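Local atomic coordinates of interleukin 22 (Danio rerio, PDB entry 4O6K), a protein that probably acts as a secreted helical cytokine of the interleukin-10 family, signalling through cell-surface receptors in immune defence. Residues 36-39 / 40-43; 54-57 / 58-62. All coordinates share one frame; numbering follows the deposited sequence.

Interaction 1 caps the short helix 39-42, and interaction 2 lies in the C-terminal half of helix 47-62, the next helix along the chain. Their centres are about 20 Å apart and their nearest atoms about 5 Å, so they do not touch. They are connected through the surrounding helices: Phe37 of interaction 1 rests on Ser47, Ile50 and Asn51 at the start of helix 47-62, and both contacts lean on helix 130-140. Cys48 and Cys49, which lie between them in sequence, form the disulfides to Cys141 and Cys94. Interaction 1 is peripheral, about 15 Å from the chain centre; interaction 2 is about 7 Å from it.

Interaction 1. Residues 36-39 / 40-43; sequences YFSH and DMLQ
Ser38 O receives the amide of Leu42, with Leu42 N 3.0 Å from Ser38 O, and the hydroxyl of the same serine turns back to take the next amide toward the N-terminus, Met41 N lying 3.2 Å from Ser38 OG in a fairly straight bond. A chi1 of 68° sets OG between the backbone N and carbonyl carbon of Ser38, where it can reach that amide. Ser38 is thus the N-cap of the short, weakly bonded helix 39-42, which follows the long connection from helix 10-24 in this helical cytokine.

The Met41 side chain runs back across the cap. Its bend at chi3 (-64°) folds the methyl group toward the preceding loop, and CE of Met41 comes 3.4 Å from Tyr36 O. Met41 SD sits 4.8 Å from the centroid of the Phe37 ring, 28° off the ring normal, an oblique Met-aromatic contact. Leu42 meets the same phenylalanine at its root, Leu42 CD2 being 3.7 Å from Phe37 CB. Phe37 and Leu42 also both touch Tyr136 of helix 130-140, so this apolar side of the cap faces the body of the protein. On the exposed side the Gln43 amide passes over one face of the His39 ring, Gln43 NE2 standing 4.0 Å from His39 CE1, while Gln43 N, which also bonds Asp40 O, reaches His39 O weakly.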
loop_
_atom_site.group_PDB
_atom_site.type_symbol
_atom_site.label_atom_id
_atom_site.label_comp_id
_atom_site.label_asym_id
_atom_site.label_seq_id
_atom_site.Cartn_x
_atom_site.Cartn_y
_atom_site.Cartn_z
ATOM N N TYR A 36 8.163 -7.917 3.202
ATOM C CA TYR A 36 8.345 -8.582 1.921
ATOM C C TYR A 36 7.456 -9.813 1.800
ATOM O O TYR A 36 7.488 -10.703 2.650
ATOM C CB TYR A 36 9.812 -8.970 1.722
ATOM C CG TYR A 36 10.050 -9.878 0.536
ATOM C CD1 TYR A 36 9.978 -9.391 -0.763
ATOM C CD2 TYR A 36 10.353 -11.222 0.717
ATOM C CE1 TYR A 36 10.196 -10.220 -1.849
ATOM C CE2 TYR A 36 10.573 -12.057 -0.361
ATOM C CZ TYR A 36 10.493 -11.550 -1.641
ATOM O OH TYR A 36 10.712 -12.380 -2.718
ATOM N N PHE A 37 6.663 -9.852 0.735
ATOM C CA PHE A 37 5.846 -11.019 0.429
ATOM C C PHE A 37 6.413 -11.739 -0.786
ATOM O O PHE A 37 6.450 -11.185 -1.884
ATOM C CB PHE A 37 4.392 -10.620 0.169
ATOM C CG PHE A 37 3.581 -10.416 1.418
ATOM C CD1 PHE A 37 3.735 -9.273 2.184
ATOM C CD2 PHE A 37 2.656 -11.368 1.820
ATOM C CE1 PHE A 37 2.984 -9.084 3.331
ATOM C CE2 PHE A 37 1.904 -11.186 2.965
ATOM C CZ PHE A 37 2.068 -10.042 3.721
ATOM N N SER A 38 6.851 -12.977 -0.585
ATOM C CA SER A 38 7.332 -13.798 -1.686
ATOM C C SER A 38 6.159 -14.308 -2.513
ATOM O O SER A 38 5.002 -14.144 -2.123
ATOM C CB SER A 38 8.161 -14.974 -1.165
ATOM O OG SER A 38 7.348 -15.894 -0.460
ATOM N N HIS A 39 6.464 -14.911 -3.657
ATOM C CA HIS A 39 5.441 -15.501 -4.512
ATOM C C HIS A 39 4.618 -16.537 -3.753
ATOM O O HIS A 39 3.393 -16.574 -3.868
ATOM C CB HIS A 39 6.076 -16.141 -5.748
ATOM C CG HIS A 39 5.119 -16.950 -6.564
ATOM N ND1 HIS A 39 4.345 -16.403 -7.565
ATOM C CD2 HIS A 39 4.807 -18.267 -6.527
ATOM C CE1 HIS A 39 3.599 -17.347 -8.109
ATOM N NE2 HIS A 39 3.859 -18.489 -7.497
ATOM N N ASP A 40 5.301 -17.375 -2.981
ATOM C CA ASP A 40 4.639 -18.395 -2.178
ATOM C C ASP A 40 3.743 -17.779 -1.109
ATOM O O ASP A 40 2.623 -18.238 -0.881
ATOM C CB ASP A 40 5.675 -19.313 -1.526
ATOM C CG ASP A 40 6.277 -20.300 -2.506
ATOM O OD1 ASP A 40 5.825 -20.419 -3.645
ATOM O OD2 ASP A 40 7.307 -21.016 -2.067
ATOM N N MET A 41 4.250 -16.739 -0.454
ATOM C CA MET A 41 3.509 -16.046 0.593
ATOM C C MET A 41 2.224 -15.414 0.063
ATOM O O MET A 41 1.191 -15.435 0.732
ATOM C CB MET A 41 4.386 -14.973 1.244
ATOM C CG MET A 41 4.701 -15.235 2.708
ATOM S SD MET A 41 5.678 -13.919 3.458
ATOM C CE MET A 41 7.195 -14.047 2.517
ATOM N N LEU A 42 2.295 -14.855 -1.141
ATOM C CA LEU A 42 1.135 -14.220 -1.762
ATOM C C LEU A 42 0.028 -15.221 -2.089
ATOM O O LEU A 42 -1.137 -14.845 -2.218
ATOM C CB LEU A 42 1.558 -13.473 -3.029
ATOM C CG LEU A 42 2.387 -12.207 -2.794
ATOM C CD1 LEU A 42 2.936 -11.663 -4.105
ATOM C CD2 LEU A 42 1.560 -11.153 -2.075
ATOM N N GLN A 43 0.392 -16.494 -2.217
ATOM C CA GLN A 43 -0.581 -17.545 -2.501
ATOM C C GLN A 43 -1.317 -18.028 -1.249
ATOM O O GLN A 43 -2.284 -18.780 -1.346
ATOM C CB GLN A 43 0.103 -18.729 -3.191
ATOM C CG GLN A 43 0.724 -18.392 -4.538
ATOM C CD GLN A 43 -0.245 -17.671 -5.458
ATOM O OE1 GLN A 43 -1.392 -18.088 -5.619
ATOM N NE2 GLN A 43 0.213 -16.583 -6.066
#

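Interaction 2. Residues 54-57 / 58-62; sequences ILKY and YVNHV
Residues 54-62 form the later turns of helix 47-62, where the carbonyls of Ile54, Leu55, Lys56 and Tyr57 accept in turn from the amides of Tyr58, Val59, Asn60 and His61, and a wider pi-type turn at 58-62 overlaps the last of these. Tyr57 and His61, one turn apart, lay their rings over each other in an offset stack, the centroids 3.9 Å apart and the planes only 9° from parallel. The approach is closest between Tyr57 CE1 and His61 CE1, at 3.4 Å, and ND1 of the imidazole stands over the middle of the phenol ring. Different first torsions bring them together: Tyr57 points its ring toward the C-terminus with CG trans to the backbone N (chi1 -162°), whereas His61 swings back with CG trans to its carbonyl carbon (chi1 -70°). Tyr57 also touches Lys108 and Tyr111 of helix 102-117.

Tyr58 is turned to the bundle core. It lies alongside Ile54 and points the same way, with Ile54 CG2 4.0 Å from Tyr58 CD1, while Ile54 O sits at the edge of the Tyr58 ring, in its plane. Val62 CG2 covers one face of this ring. The ring meets Phe107 of helix 102-117 and the hydroxyl bonds Ala126 O of helix 119-128, tying helix 47-62 to both. Leu55 packs against Leu83 and Val86 of helix 76-93.

Tyr57 O is gripped twice, by His61 N at 2.8 Å and, weakly, by His61 ND1 at 3.4 Å from Tyr57 O; the second bond requires a proton on ND1, and with the stack it would hold the imidazole's rotation.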
loop_
_atom_site.group_PDB
_atom_site.type_symbol
_atom_site.label_atom_id
_atom_site.label_comp_id
_atom_site.label_asym_id
_atom_site.label_seq_id
_atom_site.Cartn_x
_atom_site.Cartn_y
_atom_site.Cartn_z
ATOM N N ILE A 54 -2.759 -3.154 5.669
ATOM C CA ILE A 54 -1.628 -2.263 5.440
ATOM C C ILE A 54 -2.034 -1.127 4.502
ATOM O O ILE A 54 -1.616 0.020 4.676
ATOM C CB ILE A 54 -0.424 -3.029 4.847
ATOM C CG1 ILE A 54 0.105 -4.051 5.857
ATOM C CG2 ILE A 54 0.684 -2.071 4.438
ATOM C CD1 ILE A 54 1.227 -4.921 5.319
ATOM N N LEU A 55 -2.868 -1.455 3.519
ATOM C CA LEU A 55 -3.394 -0.466 2.581
ATOM C C LEU A 55 -4.198 0.586 3.336
ATOM O O LEU A 55 -4.122 1.778 3.032
ATOM C CB LEU A 55 -4.258 -1.134 1.512
ATOM C CG LEU A 55 -4.861 -0.184 0.476
ATOM C CD1 LEU A 55 -3.764 0.578 -0.251
ATOM C CD2 LEU A 55 -5.738 -0.942 -0.508
ATOM N N LYS A 56 -4.973 0.123 4.314
ATOM C CA LYS A 56 -5.756 1.000 5.181
ATOM C C LYS A 56 -4.874 2.025 5.870
ATOM O O LYS A 56 -5.187 3.217 5.904
ATOM C CB LYS A 56 -6.484 0.178 6.246
ATOM C CG LYS A 56 -7.313 0.995 7.224
ATOM C CD LYS A 56 -8.191 0.074 8.058
ATOM C CE LYS A 56 -9.036 0.859 9.047
ATOM N NZ LYS A 56 -9.861 1.875 8.335
ATOM N N TYR A 57 -3.760 1.544 6.412
ATOM C CA TYR A 57 -2.788 2.395 7.083
ATOM C C TYR A 57 -2.164 3.386 6.108
ATOM O O TYR A 57 -1.905 4.537 6.460
ATOM C CB TYR A 57 -1.707 1.547 7.752
ATOM C CG TYR A 57 -0.923 2.288 8.810
ATOM C CD1 TYR A 57 -1.384 2.357 10.119
ATOM C CD2 TYR A 57 0.274 2.920 8.503
ATOM C CE1 TYR A 57 -0.675 3.032 11.093
ATOM C CE2 TYR A 57 0.991 3.599 9.471
ATOM C CZ TYR A 57 0.513 3.652 10.765
ATOM O OH TYR A 57 1.221 4.326 11.734
ATOM N N TYR A 58 -1.917 2.924 4.885
ATOM C CA TYR A 58 -1.383 3.770 3.821
ATOM C C TYR A 58 -2.298 4.951 3.520
ATOM O O TYR A 58 -1.839 6.086 3.389
ATOM C CB TYR A 58 -1.163 2.951 2.547
ATOM C CG TYR A 58 0.283 2.623 2.256
ATOM C CD1 TYR A 58 0.939 1.609 2.941
ATOM C CD2 TYR A 58 0.991 3.326 1.291
ATOM C CE1 TYR A 58 2.261 1.306 2.673
ATOM C CE2 TYR A 58 2.312 3.032 1.016
ATOM C CZ TYR A 58 2.944 2.023 1.710
ATOM O OH TYR A 58 4.259 1.728 1.439
ATOM N N VAL A 59 -3.592 4.673 3.404
ATOM C CA VAL A 59 -4.575 5.702 3.087
ATOM C C VAL A 59 -4.648 6.747 4.197
ATOM O O VAL A 59 -4.748 7.945 3.932
ATOM C CB VAL A 59 -5.972 5.085 2.863
ATOM C CG1 VAL A 59 -7.029 6.171 2.726
ATOM C CG2 VAL A 59 -5.963 4.191 1.631
ATOM N N ASN A 60 -4.580 6.285 5.442
ATOM C CA ASN A 60 -4.670 7.172 6.596
ATOM C C ASN A 60 -3.394 7.964 6.882
ATOM O O ASN A 60 -3.463 9.115 7.310
ATOM C CB ASN A 60 -5.059 6.369 7.841
ATOM C CG ASN A 60 -6.506 5.922 7.816
ATOM O OD1 ASN A 60 -7.366 6.593 7.246
ATOM N ND2 ASN A 60 -6.784 4.780 8.435
ATOM N N HIS A 61 -2.233 7.360 6.644
ATOM C CA HIS A 61 -0.975 7.968 7.072
ATOM C C HIS A 61 -0.047 8.374 5.932
ATOM O O HIS A 61 0.406 9.517 5.872
ATOM C CB HIS A 61 -0.218 7.014 7.999
ATOM C CG HIS A 61 -0.857 6.833 9.341
ATOM N ND1 HIS A 61 -1.924 5.987 9.550
ATOM C CD2 HIS A 61 -0.568 7.381 10.545
ATOM C CE1 HIS A 61 -2.270 6.026 10.824
ATOM N NE2 HIS A 61 -1.464 6.864 11.450
ATOM N N VAL A 62 0.239 7.440 5.031
ATOM C CA VAL A 62 1.279 7.660 4.034
ATOM C C VAL A 62 0.836 8.584 2.902
ATOM O O VAL A 62 1.588 9.464 2.479
ATOM C CB VAL A 62 1.743 6.317 3.431
ATOM C CG1 VAL A 62 2.809 6.540 2.374
ATOM C CG2 VAL A 62 2.260 5.397 4.529
#